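Local coordinates for protein translation initiation factor eIF2B subunit delta (Schizosaccharomyces pombe, PDB 5B04) that serves as a component of the eIF2B complex, which catalyses the exchange of GDP for GTP on the gamma subunit of eIF2, at residues S389-L395 / L428-V434. Sequence-based numbering, arbitrary orientation.
Sequences SLVYNEL and LSLKYDV. With PO4 (phosphate ion), chain P.
The amide of N393 meets the backbone of Y432 through both of its polar atoms. OD1 of N393 accepts from Y432 N at 2.9 Å, in the carbonyl plane and on a lone pair, and also receives the N-H of E394. On the other branch, ND2 of N393 gives a hydrogen to Y432 O at 3.0 Å, approaching from above that carbonyl's plane, and another to S389 O within the loop. Placing CG anti to the backbone N (chi1 -150°) carries the amide to strand 425-435. Two further hydrogen bonds flank it: V434 N donates to S389 OG at 3.0 Å, fairly straight, and K431 N donates to E394 O. Beyond the latter, L395 and L430 form an antiparallel non-hydrogen-bonded pair.

Apolar contacts gather around L430. Its CD1 meets CD2 of L390 at 3.7 Å, the two side chains crossing at about a right angle, while CD2 of L395 touches both L430 CD2 and L428 CD1. L428 also joins a parallel ladder with a strand of a neighbouring beta subunit.

The ring of Y432 has E394 CB and OE1 at its edge. E394 OE2 forms a salt bridge with R205; K431 NZ, 4.2 Å from OE2, is too far for one, but nearby positive charge probably favours an ionised carboxylate. Y432 OH bonds to R163 and donates to a phosphate ion, probably from the crystallisation liquor.

Four hydrogen bonds thus satisfy both polar atoms of the N393 amide and tie the loop to the strand backbone just before strand 395-396 joins the sheet.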
loop_
_atom_site.group_PDB
_atom_site.type_symbol
_atom_site.label_atom_id
_atom_site.label_comp_id
_atom_site.label_asym_id
_atom_site.label_seq_id
_atom_site.Cartn_x
_atom_site.Cartn_y
_atom_site.Cartn_z
ATOM N N SER G 389 -3.904 6.454 11.165
ATOM C CA SER G 389 -4.091 7.732 11.837
ATOM C C SER G 389 -5.548 8.187 11.821
ATOM O O SER G 389 -5.860 9.295 12.256
ATOM C CB SER G 389 -3.210 8.802 11.187
ATOM O OG SER G 389 -1.873 8.353 11.055
ATOM N N LEU G 390 -6.439 7.331 11.331
ATOM C CA LEU G 390 -7.817 7.744 11.087
ATOM C C LEU G 390 -8.838 7.200 12.086
ATOM O O LEU G 390 -9.893 7.804 12.278
ATOM C CB LEU G 390 -8.234 7.343 9.671
ATOM C CG LEU G 390 -7.753 8.290 8.572
ATOM C CD1 LEU G 390 -8.252 7.836 7.214
ATOM C CD2 LEU G 390 -8.210 9.709 8.862
ATOM N N VAL G 391 -8.541 6.069 12.717
ATOM C CA VAL G 391 -9.490 5.477 13.655
ATOM C C VAL G 391 -9.583 6.302 14.942
ATOM O O VAL G 391 -10.680 6.617 15.407
ATOM C CB VAL G 391 -9.124 4.010 13.991
ATOM C CG1 VAL G 391 -7.643 3.871 14.310
ATOM C CG2 VAL G 391 -9.985 3.491 15.135
ATOM N N TYR G 392 -8.433 6.660 15.506
ATOM C CA TYR G 392 -8.389 7.507 16.690
ATOM C C TYR G 392 -7.701 8.829 16.378
ATOM O O TYR G 392 -6.491 8.872 16.158
ATOM C CB TYR G 392 -7.668 6.804 17.842
ATOM C CG TYR G 392 -8.491 5.749 18.545
ATOM C CD1 TYR G 392 -9.353 6.089 19.579
ATOM C CD2 TYR G 392 -8.395 4.411 18.186
ATOM C CE1 TYR G 392 -10.103 5.128 20.230
ATOM C CE2 TYR G 392 -9.143 3.442 18.831
ATOM C CZ TYR G 392 -9.994 3.806 19.853
ATOM O OH TYR G 392 -10.740 2.846 20.499
ATOM N N ASN G 393 -8.479 9.904 16.360
ATOM C CA ASN G 393 -7.940 11.231 16.099
ATOM C C ASN G 393 -8.861 12.306 16.666
ATOM O O ASN G 393 -9.885 11.997 17.274
ATOM C CB ASN G 393 -7.733 11.440 14.597
ATOM C CG ASN G 393 -6.586 12.386 14.292
ATOM O OD1 ASN G 393 -6.425 13.416 14.946
ATOM N ND2 ASN G 393 -5.781 12.037 13.295
ATOM N N GLU G 394 -8.492 13.567 16.470
ATOM C CA GLU G 394 -9.290 14.677 16.972
ATOM C C GLU G 394 -9.533 15.713 15.882
ATOM O O GLU G 394 -8.590 16.273 15.322
ATOM C CB GLU G 394 -8.608 15.326 18.177
ATOM C CG GLU G 394 -9.449 16.386 18.868
ATOM C CD GLU G 394 -8.734 17.024 20.043
ATOM O OE1 GLU G 394 -7.904 16.341 20.678
ATOM O OE2 GLU G 394 -9.003 18.209 20.332
ATOM N N LEU G 395 -10.803 15.964 15.586
ATOM C CA LEU G 395 -11.169 16.919 14.550
ATOM C C LEU G 395 -10.967 18.359 14.997
ATOM O O LEU G 395 -11.393 18.752 16.084
ATOM C CB LEU G 395 -12.624 16.717 14.122
ATOM C CG LEU G 395 -12.908 15.487 13.263
ATOM C CD1 LEU G 395 -14.353 15.486 12.787
ATOM C CD2 LEU G 395 -11.954 15.444 12.089
ATOM N N LEU G 428 -11.137 20.038 6.129
ATOM C CA LEU G 428 -10.754 19.091 7.165
ATOM C C LEU G 428 -9.323 19.259 7.662
ATOM O O LEU G 428 -8.384 19.361 6.872
ATOM C CB LEU G 428 -10.934 17.664 6.656
ATOM C CG LEU G 428 -10.634 16.605 7.712
ATOM C CD1 LEU G 428 -11.805 16.473 8.669
ATOM C CD2 LEU G 428 -10.303 15.284 7.065
ATOM N N SER G 429 -9.167 19.267 8.981
ATOM C CA SER G 429 -7.847 19.293 9.593
ATOM C C SER G 429 -7.800 18.371 10.806
ATOM O O SER G 429 -8.429 18.642 11.828
ATOM C CB SER G 429 -7.465 20.718 9.996
ATOM O OG SER G 429 -6.139 20.766 10.493
ATOM N N LEU G 430 -7.061 17.272 10.683
ATOM C CA LEU G 430 -6.835 16.379 11.810
ATOM C C LEU G 430 -5.773 16.979 12.719
ATOM O O LEU G 430 -4.869 17.671 12.250
ATOM C CB LEU G 430 -6.406 14.990 11.337
ATOM C CG LEU G 430 -7.340 14.255 10.375
ATOM C CD1 LEU G 430 -6.800 12.867 10.072
ATOM C CD2 LEU G 430 -8.745 14.175 10.943
ATOM N N LYS G 431 -5.881 16.722 14.017
ATOM C CA LYS G 431 -4.917 17.260 14.966
ATOM C C LYS G 431 -3.736 16.322 15.170
ATOM O O LYS G 431 -2.626 16.768 15.459
ATOM C CB LYS G 431 -5.585 17.547 16.313
ATOM C CG LYS G 431 -6.503 18.756 16.308
ATOM C CD LYS G 431 -6.415 19.515 17.624
ATOM C CE LYS G 431 -7.230 20.798 17.579
ATOM N NZ LYS G 431 -7.039 21.625 18.802
ATOM N N TYR G 432 -3.970 15.023 15.010
ATOM C CA TYR G 432 -2.959 14.042 15.386
ATOM C C TYR G 432 -2.537 13.108 14.258
ATOM O O TYR G 432 -3.036 13.194 13.136
ATOM C CB TYR G 432 -3.454 13.233 16.581
ATOM C CG TYR G 432 -3.679 14.096 17.800
ATOM C CD1 TYR G 432 -2.605 14.585 18.533
ATOM C CD2 TYR G 432 -4.961 14.441 18.204
ATOM C CE1 TYR G 432 -2.803 15.384 19.642
ATOM C CE2 TYR G 432 -5.169 15.239 19.312
ATOM C CZ TYR G 432 -4.086 15.707 20.027
ATOM O OH TYR G 432 -4.288 16.502 21.132
ATOM N N ASP G 433 -1.615 12.206 14.581
ATOM C CA ASP G 433 -0.861 11.483 13.569
ATOM C C ASP G 433 -0.137 10.277 14.161
ATOM O O ASP G 433 0.577 10.402 15.156
ATOM C CB ASP G 433 0.142 12.436 12.922
ATOM C CG ASP G 433 0.705 11.911 11.628
ATOM O OD1 ASP G 433 0.119 10.972 11.051
ATOM O OD2 ASP G 433 1.731 12.463 11.181
ATOM N N VAL G 434 -0.319 9.112 13.548
ATOM C CA VAL G 434 0.328 7.895 14.027
ATOM C C VAL G 434 1.605 7.601 13.246
ATOM O O VAL G 434 1.558 7.228 12.074
ATOM C CB VAL G 434 -0.612 6.679 13.933
ATOM C CG1 VAL G 434 0.113 5.415 14.372
ATOM C CG2 VAL G 434 -1.856 6.904 14.776
HETATM P P PO4 P . -0.624 17.532 22.289
HETATM O O1 PO4 P . 0.198 16.753 21.290
HETATM O O2 PO4 P . -1.840 16.728 22.682
HETATM O O3 PO4 P . 0.213 17.809 23.515
HETATM O O4 PO4 P . -1.063 18.839 21.673
#